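Local structure of colicin-B (Escherichia coli, 1RH1) at residues G56-Q61 against G85-V90; V63-I68 against S92-E97; T151-S156 against N163-K168; V194-P199 against I269-E274. The protein forms channels in the cytoplasmic membrane of Escherichia coli and closely related bacteria, depolarizing it and dissipating the energy of the cell. All coordinates share one frame; numbering follows the deposited sequence.

Interaction 1 (G56-Q61 against G85-V90)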
loop_
_atom_site.group_PDB
_atom_site.type_symbol
_atom_site.label_atom_id
_atom_site.label_comp_id
_atom_site.label_asym_id
_atom_site.label_seq_id
_atom_site.Cartn_x
_atom_site.Cartn_y
_atom_site.Cartn_z
ATOM N N GLY A 56 -37.527 6.082 25.394
ATOM C CA GLY A 56 -36.694 7.071 24.747
ATOM C C GLY A 56 -36.083 6.594 23.447
ATOM O O GLY A 56 -35.583 7.401 22.657
ATOM N N ILE A 57 -36.120 5.284 23.215
ATOM C CA ILE A 57 -35.477 4.773 22.032
ATOM C C ILE A 57 -36.490 4.667 20.919
ATOM O O ILE A 57 -37.693 4.446 21.148
ATOM C CB ILE A 57 -34.813 3.371 22.296
ATOM C CG1 ILE A 57 -35.825 2.311 22.695
ATOM C CG2 ILE A 57 -33.751 3.572 23.372
ATOM C CD1 ILE A 57 -35.276 0.886 22.675
ATOM N N ALA A 58 -35.899 4.835 19.719
ATOM C CA ALA A 58 -36.607 4.692 18.462
ATOM C C ALA A 58 -37.144 3.284 18.263
ATOM O O ALA A 58 -36.717 2.402 19.000
ATOM C CB ALA A 58 -35.666 5.023 17.366
ATOM N N LEU A 59 -38.049 2.975 17.325
ATOM C CA LEU A 59 -38.570 1.606 17.217
ATOM C C LEU A 59 -37.484 0.609 16.807
ATOM O O LEU A 59 -36.462 0.962 16.193
ATOM C CB LEU A 59 -39.704 1.527 16.196
ATOM C CG LEU A 59 -39.345 1.351 14.715
ATOM C CD1 LEU A 59 -40.563 0.908 13.939
ATOM C CD2 LEU A 59 -38.765 2.628 14.172
ATOM N N VAL A 60 -37.678 -0.660 17.162
ATOM C CA VAL A 60 -36.712 -1.685 16.772
ATOM C C VAL A 60 -37.096 -2.012 15.339
ATOM O O VAL A 60 -38.056 -2.735 15.058
ATOM C CB VAL A 60 -36.824 -2.906 17.764
ATOM C CG1 VAL A 60 -36.067 -4.124 17.290
ATOM C CG2 VAL A 60 -36.118 -2.537 19.062
ATOM N N GLN A 61 -36.347 -1.413 14.411
ATOM C CA GLN A 61 -36.782 -1.526 13.040
ATOM C C GLN A 61 -36.484 -2.815 12.357
ATOM O O GLN A 61 -37.334 -3.257 11.598
ATOM C CB GLN A 61 -36.217 -0.398 12.192
ATOM C CG GLN A 61 -34.738 -0.255 12.084
ATOM C CD GLN A 61 -34.426 0.779 11.047
ATOM O OE1 GLN A 61 -33.899 1.842 11.348
ATOM N NE2 GLN A 61 -34.761 0.434 9.808
ATOM N N GLY A 85 -33.605 8.727 16.004
ATOM C CA GLY A 85 -32.611 7.711 15.701
ATOM C C GLY A 85 -32.975 6.395 15.017
ATOM O O GLY A 85 -33.865 6.179 14.183
ATOM N N TRP A 86 -32.114 5.550 15.582
ATOM C CA TRP A 86 -31.768 4.203 15.185
ATOM C C TRP A 86 -31.939 3.063 16.188
ATOM O O TRP A 86 -31.507 3.198 17.333
ATOM C CB TRP A 86 -30.332 4.324 14.752
ATOM C CG TRP A 86 -30.089 4.168 13.284
ATOM C CD1 TRP A 86 -31.018 3.618 12.435
ATOM C CD2 TRP A 86 -28.917 4.482 12.678
ATOM N NE1 TRP A 86 -30.419 3.566 11.267
ATOM C CE2 TRP A 86 -29.175 4.063 11.364
ATOM C CE3 TRP A 86 -27.696 5.032 13.029
ATOM C CZ2 TRP A 86 -28.220 4.183 10.368
ATOM C CZ3 TRP A 86 -26.730 5.149 12.020
ATOM C CH2 TRP A 86 -26.990 4.731 10.707
ATOM N N SER A 87 -32.491 1.901 15.819
ATOM C CA SER A 87 -32.592 0.758 16.737
ATOM C C SER A 87 -32.743 -0.545 15.974
ATOM O O SER A 87 -33.689 -0.718 15.203
ATOM C CB SER A 87 -33.807 0.816 17.678
ATOM O OG SER A 87 -33.856 1.864 18.633
ATOM N N VAL A 88 -31.827 -1.487 16.199
ATOM C CA VAL A 88 -31.872 -2.807 15.571
ATOM C C VAL A 88 -31.839 -3.923 16.610
ATOM O O VAL A 88 -31.323 -3.720 17.707
ATOM C CB VAL A 88 -30.675 -2.993 14.616
ATOM C CG1 VAL A 88 -30.653 -1.858 13.624
ATOM C CG2 VAL A 88 -29.365 -2.943 15.355
ATOM N N SER A 89 -32.378 -5.106 16.317
ATOM C CA SER A 89 -32.261 -6.259 17.202
ATOM C C SER A 89 -31.089 -7.156 16.795
ATOM O O SER A 89 -30.912 -7.463 15.622
ATOM C CB SER A 89 -33.549 -7.085 17.170
ATOM O OG SER A 89 -33.591 -8.109 18.169
ATOM N N VAL A 90 -30.243 -7.599 17.732
ATOM C CA VAL A 90 -29.157 -8.543 17.452
ATOM C C VAL A 90 -29.678 -9.967 17.718
ATOM O O VAL A 90 -30.228 -10.252 18.792
ATOM C CB VAL A 90 -27.957 -8.182 18.360
ATOM C CG1 VAL A 90 -26.805 -9.098 18.150
ATOM C CG2 VAL A 90 -27.380 -6.871 17.937
#

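Interaction 2 (V63-I68 against S92-E97)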
loop_
_atom_site.group_PDB
_atom_site.type_symbol
_atom_site.label_atom_id
_atom_site.label_comp_id
_atom_site.label_asym_id
_atom_site.label_seq_id
_atom_site.Cartn_x
_atom_site.Cartn_y
_atom_site.Cartn_z
ATOM N N VAL A 63 -33.925 -6.839 12.364
ATOM C CA VAL A 63 -33.176 -7.879 13.072
ATOM C C VAL A 63 -31.868 -8.152 12.359
ATOM O O VAL A 63 -31.804 -8.448 11.167
ATOM C CB VAL A 63 -33.977 -9.198 13.139
ATOM C CG1 VAL A 63 -33.213 -10.296 13.833
ATOM C CG2 VAL A 63 -35.218 -8.958 13.955
ATOM N N LEU A 64 -30.827 -8.115 13.160
ATOM C CA LEU A 64 -29.495 -8.381 12.688
ATOM C C LEU A 64 -28.980 -9.800 12.956
ATOM O O LEU A 64 -28.353 -10.052 13.999
ATOM C CB LEU A 64 -28.635 -7.330 13.334
ATOM C CG LEU A 64 -27.985 -6.269 12.476
ATOM C CD1 LEU A 64 -28.889 -5.799 11.354
ATOM C CD2 LEU A 64 -27.569 -5.162 13.420
ATOM N N PHE A 65 -29.298 -10.717 12.001
ATOM C CA PHE A 65 -28.806 -12.101 11.976
ATOM C C PHE A 65 -27.446 -12.066 11.284
ATOM O O PHE A 65 -27.286 -11.322 10.305
ATOM C CB PHE A 65 -29.613 -13.043 11.135
ATOM C CG PHE A 65 -31.074 -13.090 11.459
ATOM C CD1 PHE A 65 -31.980 -12.489 10.592
ATOM C CD2 PHE A 65 -31.514 -13.739 12.604
ATOM C CE1 PHE A 65 -33.344 -12.539 10.877
ATOM C CE2 PHE A 65 -32.882 -13.785 12.888
ATOM C CZ PHE A 65 -33.799 -13.187 12.026
ATOM N N PRO A 66 -26.415 -12.814 11.713
ATOM C CA PRO A 66 -25.090 -12.712 11.119
ATOM C C PRO A 66 -25.046 -13.268 9.710
ATOM O O PRO A 66 -25.663 -14.285 9.362
ATOM C CB PRO A 66 -24.188 -13.420 12.119
ATOM C CG PRO A 66 -25.068 -14.352 12.903
ATOM C CD PRO A 66 -26.408 -13.644 12.920
ATOM N N GLY A 67 -24.411 -12.399 8.915
ATOM C CA GLY A 67 -24.210 -12.620 7.497
ATOM C C GLY A 67 -25.324 -12.083 6.629
ATOM O O GLY A 67 -25.101 -11.891 5.442
ATOM N N ILE A 68 -26.523 -11.837 7.168
ATOM C CA ILE A 68 -27.649 -11.324 6.387
ATOM C C ILE A 68 -27.784 -9.785 6.413
ATOM O O ILE A 68 -28.177 -9.170 7.411
ATOM C CB ILE A 68 -28.968 -12.039 6.907
ATOM C CG1 ILE A 68 -28.915 -13.547 6.672
ATOM C CG2 ILE A 68 -30.175 -11.558 6.124
ATOM C CD1 ILE A 68 -30.083 -14.396 7.235
ATOM N N SER A 92 -29.037 -14.439 17.214
ATOM C CA SER A 92 -28.112 -15.556 17.088
ATOM C C SER A 92 -28.167 -16.120 15.680
ATOM O O SER A 92 -29.090 -15.743 14.951
ATOM C CB SER A 92 -28.521 -16.608 18.083
ATOM O OG SER A 92 -27.362 -17.222 18.628
ATOM N N PRO A 93 -27.270 -16.984 15.189
ATOM C CA PRO A 93 -27.427 -17.643 13.904
ATOM C C PRO A 93 -28.788 -18.254 13.618
ATOM O O PRO A 93 -29.366 -19.024 14.395
ATOM C CB PRO A 93 -26.300 -18.642 13.889
ATOM C CG PRO A 93 -25.187 -17.796 14.441
ATOM C CD PRO A 93 -25.884 -17.118 15.629
ATOM N N TRP A 94 -29.317 -17.724 12.512
ATOM C CA TRP A 94 -30.551 -18.191 11.894
ATOM C C TRP A 94 -30.561 -17.780 10.417
ATOM O O TRP A 94 -29.959 -16.774 10.032
ATOM C CB TRP A 94 -31.745 -17.584 12.626
ATOM C CG TRP A 94 -33.095 -17.982 12.062
ATOM C CD1 TRP A 94 -33.737 -19.103 12.491
ATOM C CD2 TRP A 94 -33.798 -17.306 11.097
ATOM N NE1 TRP A 94 -34.854 -19.156 11.802
ATOM C CE2 TRP A 94 -34.932 -18.113 10.962
ATOM C CE3 TRP A 94 -33.646 -16.153 10.325
ATOM C CZ2 TRP A 94 -35.930 -17.774 10.053
ATOM C CZ3 TRP A 94 -34.643 -15.819 9.420
ATOM C CH2 TRP A 94 -35.775 -16.620 9.283
ATOM N N GLY A 95 -31.210 -18.599 9.577
ATOM C CA GLY A 95 -31.461 -18.291 8.178
ATOM C C GLY A 95 -30.306 -18.401 7.204
ATOM O O GLY A 95 -29.146 -18.646 7.547
ATOM N N ASN A 96 -30.687 -18.183 5.943
ATOM C CA ASN A 96 -29.771 -18.320 4.814
ATOM C C ASN A 96 -28.921 -17.075 4.605
ATOM O O ASN A 96 -29.411 -15.997 4.246
ATOM C CB ASN A 96 -30.557 -18.606 3.534
ATOM C CG ASN A 96 -31.717 -19.591 3.686
ATOM O OD1 ASN A 96 -31.709 -20.541 4.478
ATOM N ND2 ASN A 96 -32.773 -19.354 2.912
ATOM N N GLU A 97 -27.633 -17.215 4.891
ATOM C CA GLU A 97 -26.717 -16.116 4.683
ATOM C C GLU A 97 -25.730 -16.405 3.572
ATOM O O GLU A 97 -25.464 -17.587 3.316
ATOM C CB GLU A 97 -26.008 -15.832 5.993
ATOM C CG GLU A 97 -25.527 -17.008 6.832
ATOM C CD GLU A 97 -24.209 -17.608 6.385
ATOM O OE1 GLU A 97 -23.166 -16.987 6.604
ATOM O OE2 GLU A 97 -24.244 -18.706 5.831
#

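Interaction 3 (T151-S156 against N163-K168)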
loop_
_atom_site.group_PDB
_atom_site.type_symbol
_atom_site.label_atom_id
_atom_site.label_comp_id
_atom_site.label_asym_id
_atom_site.label_seq_id
_atom_site.Cartn_x
_atom_site.Cartn_y
_atom_site.Cartn_z
ATOM N N THR A 151 -12.219 -12.966 13.566
ATOM C CA THR A 151 -10.941 -12.959 14.253
ATOM C C THR A 151 -10.789 -14.086 15.268
ATOM O O THR A 151 -11.780 -14.545 15.845
ATOM C CB THR A 151 -10.794 -11.574 14.906
ATOM O OG1 THR A 151 -9.518 -11.538 15.513
ATOM C CG2 THR A 151 -11.882 -11.276 15.907
ATOM N N ASP A 152 -9.519 -14.535 15.444
ATOM C CA ASP A 152 -9.109 -15.574 16.418
ATOM C C ASP A 152 -8.706 -15.178 17.846
ATOM O O ASP A 152 -8.346 -16.036 18.668
ATOM C CB ASP A 152 -7.949 -16.397 15.867
ATOM C CG ASP A 152 -8.385 -17.450 14.865
ATOM O OD1 ASP A 152 -7.523 -17.906 14.111
ATOM O OD2 ASP A 152 -9.568 -17.819 14.841
ATOM N N ILE A 153 -8.758 -13.856 18.121
ATOM C CA ILE A 153 -8.493 -13.239 19.413
ATOM C C ILE A 153 -9.731 -13.480 20.254
ATOM O O ILE A 153 -10.873 -13.264 19.825
ATOM C CB ILE A 153 -8.212 -11.722 19.202
ATOM C CG1 ILE A 153 -6.828 -11.631 18.556
ATOM C CG2 ILE A 153 -8.377 -10.919 20.489
ATOM C CD1 ILE A 153 -5.972 -10.419 18.917
ATOM N N PRO A 154 -9.533 -13.997 21.469
ATOM C CA PRO A 154 -10.627 -14.279 22.385
ATOM C C PRO A 154 -11.292 -12.971 22.780
ATOM O O PRO A 154 -10.632 -11.930 22.899
ATOM C CB PRO A 154 -9.959 -14.999 23.537
ATOM C CG PRO A 154 -8.691 -15.557 22.943
ATOM C CD PRO A 154 -8.255 -14.422 22.035
ATOM N N ALA A 155 -12.611 -13.039 22.943
ATOM C CA ALA A 155 -13.398 -11.922 23.423
ATOM C C ALA A 155 -12.759 -11.302 24.651
ATOM O O ALA A 155 -12.511 -10.100 24.733
ATOM C CB ALA A 155 -14.770 -12.427 23.771
ATOM N N SER A 156 -12.371 -12.246 25.521
ATOM C CA SER A 156 -11.660 -12.066 26.787
ATOM C C SER A 156 -10.286 -11.427 26.629
ATOM O O SER A 156 -9.725 -10.966 27.624
ATOM C CB SER A 156 -11.479 -13.418 27.469
ATOM O OG SER A 156 -12.651 -14.231 27.344
ATOM N N ASN A 163 -9.234 1.163 20.431
ATOM C CA ASN A 163 -8.027 0.550 19.923
ATOM C C ASN A 163 -8.431 -0.460 18.873
ATOM O O ASN A 163 -9.544 -0.996 18.871
ATOM C CB ASN A 163 -7.254 -0.184 20.999
ATOM C CG ASN A 163 -6.555 0.737 21.983
ATOM O OD1 ASN A 163 -5.400 1.133 21.807
ATOM N ND2 ASN A 163 -7.279 1.107 23.042
ATOM N N ASN A 164 -7.495 -0.692 17.955
ATOM C CA ASN A 164 -7.731 -1.626 16.875
ATOM C C ASN A 164 -7.341 -3.037 17.252
ATOM O O ASN A 164 -6.287 -3.270 17.843
ATOM C CB ASN A 164 -6.951 -1.205 15.650
ATOM C CG ASN A 164 -7.355 0.136 15.037
ATOM O OD1 ASN A 164 -6.559 0.760 14.339
ATOM N ND2 ASN A 164 -8.552 0.676 15.226
ATOM N N VAL A 165 -8.234 -3.975 16.960
ATOM C CA VAL A 165 -7.960 -5.377 17.179
ATOM C C VAL A 165 -7.561 -6.045 15.860
ATOM O O VAL A 165 -8.147 -5.801 14.810
ATOM C CB VAL A 165 -9.222 -6.005 17.818
ATOM C CG1 VAL A 165 -10.449 -5.881 16.944
ATOM C CG2 VAL A 165 -8.952 -7.477 18.055
ATOM N N PRO A 166 -6.520 -6.874 15.850
ATOM C CA PRO A 166 -6.149 -7.715 14.721
ATOM C C PRO A 166 -7.285 -8.535 14.170
ATOM O O PRO A 166 -7.907 -9.223 14.960
ATOM C CB PRO A 166 -5.050 -8.525 15.286
ATOM C CG PRO A 166 -4.335 -7.525 16.145
ATOM C CD PRO A 166 -5.467 -6.849 16.857
ATOM N N VAL A 167 -7.644 -8.468 12.885
ATOM C CA VAL A 167 -8.720 -9.303 12.323
ATOM C C VAL A 167 -8.259 -10.193 11.169
ATOM O O VAL A 167 -7.198 -9.926 10.576
ATOM C CB VAL A 167 -9.930 -8.455 11.792
ATOM C CG1 VAL A 167 -10.681 -7.830 12.941
ATOM C CG2 VAL A 167 -9.450 -7.350 10.883
ATOM N N LYS A 168 -9.014 -11.256 10.834
ATOM C CA LYS A 168 -8.640 -12.088 9.688
ATOM C C LYS A 168 -9.495 -11.986 8.437
ATOM O O LYS A 168 -9.065 -12.363 7.348
ATOM C CB LYS A 168 -8.599 -13.577 10.027
ATOM C CG LYS A 168 -9.792 -14.172 10.696
ATOM C CD LYS A 168 -9.604 -15.658 10.852
ATOM C CE LYS A 168 -10.723 -16.086 11.785
ATOM N NZ LYS A 168 -10.836 -17.525 11.792
#

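Interaction 4 (V194-P199 against I269-E274)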
loop_
_atom_site.group_PDB
_atom_site.type_symbol
_atom_site.label_atom_id
_atom_site.label_comp_id
_atom_site.label_asym_id
_atom_site.label_seq_id
_atom_site.Cartn_x
_atom_site.Cartn_y
_atom_site.Cartn_z
ATOM N N VAL A 194 -12.043 -1.337 18.013
ATOM C CA VAL A 194 -12.950 -1.763 19.074
ATOM C C VAL A 194 -13.712 -0.530 19.602
ATOM O O VAL A 194 -13.110 0.517 19.889
ATOM C CB VAL A 194 -12.133 -2.441 20.186
ATOM C CG1 VAL A 194 -12.974 -2.852 21.385
ATOM C CG2 VAL A 194 -11.543 -3.694 19.591
ATOM N N VAL A 195 -15.059 -0.592 19.630
ATOM C CA VAL A 195 -15.886 0.484 20.169
ATOM C C VAL A 195 -16.709 -0.089 21.296
ATOM O O VAL A 195 -16.889 -1.309 21.417
ATOM C CB VAL A 195 -16.911 1.129 19.165
ATOM C CG1 VAL A 195 -16.169 1.710 17.979
ATOM C CG2 VAL A 195 -17.941 0.112 18.706
ATOM N N ASP A 196 -17.273 0.861 22.052
ATOM C CA ASP A 196 -18.004 0.537 23.268
ATOM C C ASP A 196 -19.505 0.747 23.342
ATOM O O ASP A 196 -19.999 1.867 23.210
ATOM C CB ASP A 196 -17.394 1.296 24.429
ATOM C CG ASP A 196 -17.203 0.359 25.600
ATOM O OD1 ASP A 196 -16.079 -0.129 25.759
ATOM O OD2 ASP A 196 -18.174 0.108 26.327
ATOM N N ALA A 197 -20.210 -0.365 23.585
ATOM C CA ALA A 197 -21.634 -0.346 23.828
ATOM C C ALA A 197 -21.835 0.028 25.291
ATOM O O ALA A 197 -21.218 -0.483 26.225
ATOM C CB ALA A 197 -22.230 -1.712 23.572
ATOM N N VAL A 198 -22.681 1.040 25.440
ATOM C CA VAL A 198 -23.072 1.661 26.701
ATOM C C VAL A 198 -24.570 1.452 26.988
ATOM O O VAL A 198 -25.371 1.599 26.068
ATOM C CB VAL A 198 -22.701 3.138 26.563
ATOM C CG1 VAL A 198 -23.291 3.974 27.685
ATOM C CG2 VAL A 198 -21.183 3.246 26.600
ATOM N N PRO A 199 -25.046 1.135 28.205
ATOM C CA PRO A 199 -26.471 0.957 28.499
ATOM C C PRO A 199 -27.279 2.230 28.241
ATOM O O PRO A 199 -26.823 3.345 28.516
ATOM C CB PRO A 199 -26.462 0.494 29.944
ATOM C CG PRO A 199 -25.264 1.209 30.519
ATOM C CD PRO A 199 -24.247 1.000 29.418
ATOM N N ILE A 269 -15.887 -3.472 16.039
ATOM C CA ILE A 269 -16.263 -4.591 16.872
ATOM C C ILE A 269 -16.814 -3.943 18.112
ATOM O O ILE A 269 -16.140 -3.250 18.873
ATOM C CB ILE A 269 -15.036 -5.479 17.166
ATOM C CG1 ILE A 269 -14.768 -6.351 15.955
ATOM C CG2 ILE A 269 -15.280 -6.378 18.360
ATOM C CD1 ILE A 269 -13.567 -7.269 16.140
ATOM N N VAL A 270 -18.121 -4.137 18.232
ATOM C CA VAL A 270 -18.872 -3.595 19.345
ATOM C C VAL A 270 -18.705 -4.575 20.483
ATOM O O VAL A 270 -19.055 -5.750 20.374
ATOM C CB VAL A 270 -20.352 -3.468 18.977
ATOM C CG1 VAL A 270 -21.070 -2.916 20.179
ATOM C CG2 VAL A 270 -20.570 -2.523 17.816
ATOM N N ARG A 271 -18.141 -4.027 21.557
ATOM C CA ARG A 271 -17.892 -4.725 22.820
ATOM C C ARG A 271 -18.947 -4.352 23.878
ATOM O O ARG A 271 -19.081 -3.185 24.252
ATOM C CB ARG A 271 -16.486 -4.334 23.234
ATOM C CG ARG A 271 -16.014 -4.790 24.592
ATOM C CD ARG A 271 -14.634 -4.240 24.843
ATOM N NE ARG A 271 -13.892 -5.288 25.494
ATOM C CZ ARG A 271 -12.794 -5.056 26.207
ATOM N NH1 ARG A 271 -12.319 -3.813 26.359
ATOM N NH2 ARG A 271 -12.160 -6.097 26.770
ATOM N N PHE A 272 -19.725 -5.293 24.407
ATOM C CA PHE A 272 -20.774 -4.957 25.356
ATOM C C PHE A 272 -20.312 -4.756 26.807
ATOM O O PHE A 272 -19.134 -4.989 27.086
ATOM C CB PHE A 272 -21.819 -6.048 25.225
ATOM C CG PHE A 272 -22.555 -5.889 23.908
ATOM C CD1 PHE A 272 -23.689 -5.081 23.843
ATOM C CD2 PHE A 272 -22.095 -6.533 22.755
ATOM C CE1 PHE A 272 -24.354 -4.921 22.629
ATOM C CE2 PHE A 272 -22.767 -6.368 21.543
ATOM C CZ PHE A 272 -23.897 -5.563 21.476
ATOM N N PRO A 273 -21.110 -4.268 27.779
ATOM C CA PRO A 273 -20.626 -3.879 29.092
ATOM C C PRO A 273 -20.196 -4.983 30.032
ATOM O O PRO A 273 -20.517 -6.163 29.879
ATOM C CB PRO A 273 -21.752 -3.045 29.671
ATOM C CG PRO A 273 -22.392 -2.428 28.479
ATOM C CD PRO A 273 -22.415 -3.638 27.575
ATOM N N GLU A 274 -19.478 -4.425 31.021
ATOM C CA GLU A 274 -18.947 -5.037 32.242
ATOM C C GLU A 274 -19.363 -6.460 32.555
ATOM O O GLU A 274 -18.497 -7.326 32.544
ATOM C CB GLU A 274 -19.295 -4.182 33.526
ATOM C CG GLU A 274 -20.771 -3.925 33.941
ATOM C CD GLU A 274 -21.019 -3.698 35.441
ATOM O OE1 GLU A 274 -20.905 -2.550 35.889
ATOM O OE2 GLU A 274 -21.343 -4.658 36.158
#

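Interaction 1 (G56-Q61 against G85-V90)
The carbonyl oxygen of Ser-87 receives the backbone N-H of Gln-61, with N to O at 2.9 Å and an angle of 155° at the hydrogen. The donor is tilted 23° from the carbonyl plane. The same oxygen also meets Val-60 CA at 3.5 Å in a CA-H...O contact and has Gln-61 CG resting against it, so three groups of residues 60 and 61 gather round one acceptor. On the same serine, OG lies 2.9 Å from Ala-58 O, within hydrogen-bonding distance. Its chi1 of -65°, which places OG beside the backbone N and anti to the carbonyl carbon, turns the hydroxyl to that oxygen. The CB of Ala-58 rests on the carbonyl group of Gly-85, 3.8 Å from C. Further along, Val-60 CG1 packs against Ser-89 CB at 3.9 Å. The loop thus runs beside the beginning of strand 87-90 just before its own chain enters strand 62-64, the parallel neighbour of that strand in the mixed sheet. Ser-87 meets the loop with both carbonyl and hydroxyl, and both polar partners are main-chain atoms, so the polar part of the contact depends little on side chains of residues 56-61.

Interaction 2 (V63-I68 against S92-E97)
Phe-65 sets its ring beside the indole of Trp-94 where the chain leaves strand 62-64 through a type II beta turn, residues 65 to 68, in the domain built on the mixed sheet. The turn is closed by the bond from Ile-68 N to Phe-65 O, 3.3 Å long. The phenyl CZ approaches Trp-94 CE3 to 3.4 Å; the centroids of the phenyl and the six-membered indole ring are 4.8 Å apart and the planes 38° apart, an oblique pairing. CE3 lies over one phenyl face, offset toward the rim, while Val-63 CG1 lies over the opposite face and Ser-92 O reaches the edge in plane. The indole is carried alongside the phenyl by a chi1 of 179° at Trp-94, which sets CG anti to the backbone N. Next in the chain, Pro-66 crosses Pro-93 at about a right angle, with the two CG atoms 3.8 Å apart. Gly-67 follows at the positive phi of the turn, and its carbonyl carbon approaches Glu-97 CB to 3.9 Å. Glu-97 itself lies just before helix 99-110, and its OE1 accepts a weak hydrogen bond from the backbone N of Ser-100. Last comes the side chain of Ile-68, extended beyond CG1 (chi2 175°), whose terminal CD1 touches both Asn-96 O at 3.5 Å and Trp-94 O at 3.7 Å.

Interaction 3 (T151-S156 against N163-K168)
Lys-168 reaches back along residues 151 and 152, starting from a CB bond directed toward them. Its CG, lodged between the backbone N and the carbonyl carbon (chi1 51°), lies 3.9 Å from Thr-151 CA. From there the chain runs extended, and CE comes equally near Thr-151 N, at 3.9 Å. At the tip, NZ stands 3.3 Å from Asp-152 OD2, a salt bridge whose hydrogen bond is weak at this length. The two side chains cross at about a right angle; Asp-152 is exposed, so solvent may weaken the pair. A firmer polar link is made by Thr-151: its OG1 donates to Pro-166 O over 2.9 Å, lying in the carbonyl plane with a C=O...donor angle of 150°. Apolar contact completes the pairing: the side chain of Ile-153 crosses that of Pro-166 obliquely, CD1 meeting CD at 4.2 Å, while Ile-153 CG2 approaches Val-165 CG2 to 4.3 Å. Residues 151-156 follow helix 147-150, to which Lys-168 is also tied through a backbone bond to Val-150. Strand 163-167 pairs antiparallel with strand 189-201, and at residue 168 the chain turns a corner into strand 169-176 of a separate antiparallel sheet.

Interaction 4 (V194-P199 against I269-E274)
The phenyl ring of Phe-272 has Val-270 CG1 over one face, 4.0 Å above the plane and offset toward the rim, and the methyl of Ala-197 approaches obliquely, CB to CD1 at 3.7 Å. The same methyl also meets Val-270 CG1 at 3.8 Å, so it sits against two side chains of residues 269-274 where the pairing ends. The pairing itself is a parallel ladder in which Val-194, Val-195 and Asp-196 lie opposite Ile-269, Val-270 and Arg-271. Three backbone bonds hold it: Val-195 N to Ile-269 O, Arg-271 N to Val-195 O, and Ala-197 N to Arg-271 O, with N-H...acceptor angles of 160° to 167°. Val-195 thus both gives and accepts, bonding to the residues before and after Val-270, as parallel strands do. The short strand axes 194-196 and 269-271 approach to 4.8 Å.

On the face shared by Val-195 and Val-270 their CG2 atoms meet at 3.8 Å. The other face carries Val-194 and Arg-271, whose CG1 and CD approach to 4.1 Å; with CG anti to its backbone N (chi1 173°), the arginine projects outward from this face and bends at chi3. Its NH1 is 5.3 Å from Asp-196 OD1, too far for a salt bridge, though the opposite charges may attract each other weakly. Beyond the ladder, Pro-273 CG approaches Pro-199 CD to 4.0 Å, the two rings sliding past each other in opposite directions. Strand 189-201 also pairs antiparallel with strands 163-167 and 213-216, while strand 266-271 pairs antiparallel with strand 281-286, whose Leu-281 touches Phe-272.

All four contacts reach the same mixed sheet. Interactions 1 and 2, with centres about 18 Å apart, join directly through the paired neighbouring strands 87-90 and 62-64, where Val-88 CG2 packs on Leu-64 CD2 at 3.4 Å. Interactions 3 and 4 meet likewise, with centres about 14 Å apart; Asn-163 O is 2.7 Å from Val-194 N, a probable hydrogen bond, and Val-165 CG1 packs on Ile-269 CD1 at 3.5 Å. Between these pairs the nearest approach is that of interactions 1 and 4, whose closest atoms are about 5 Å apart without touching. Strands 213-216 and 225-228 connect them, pairing in turn from strand 189-201 to strand 87-90.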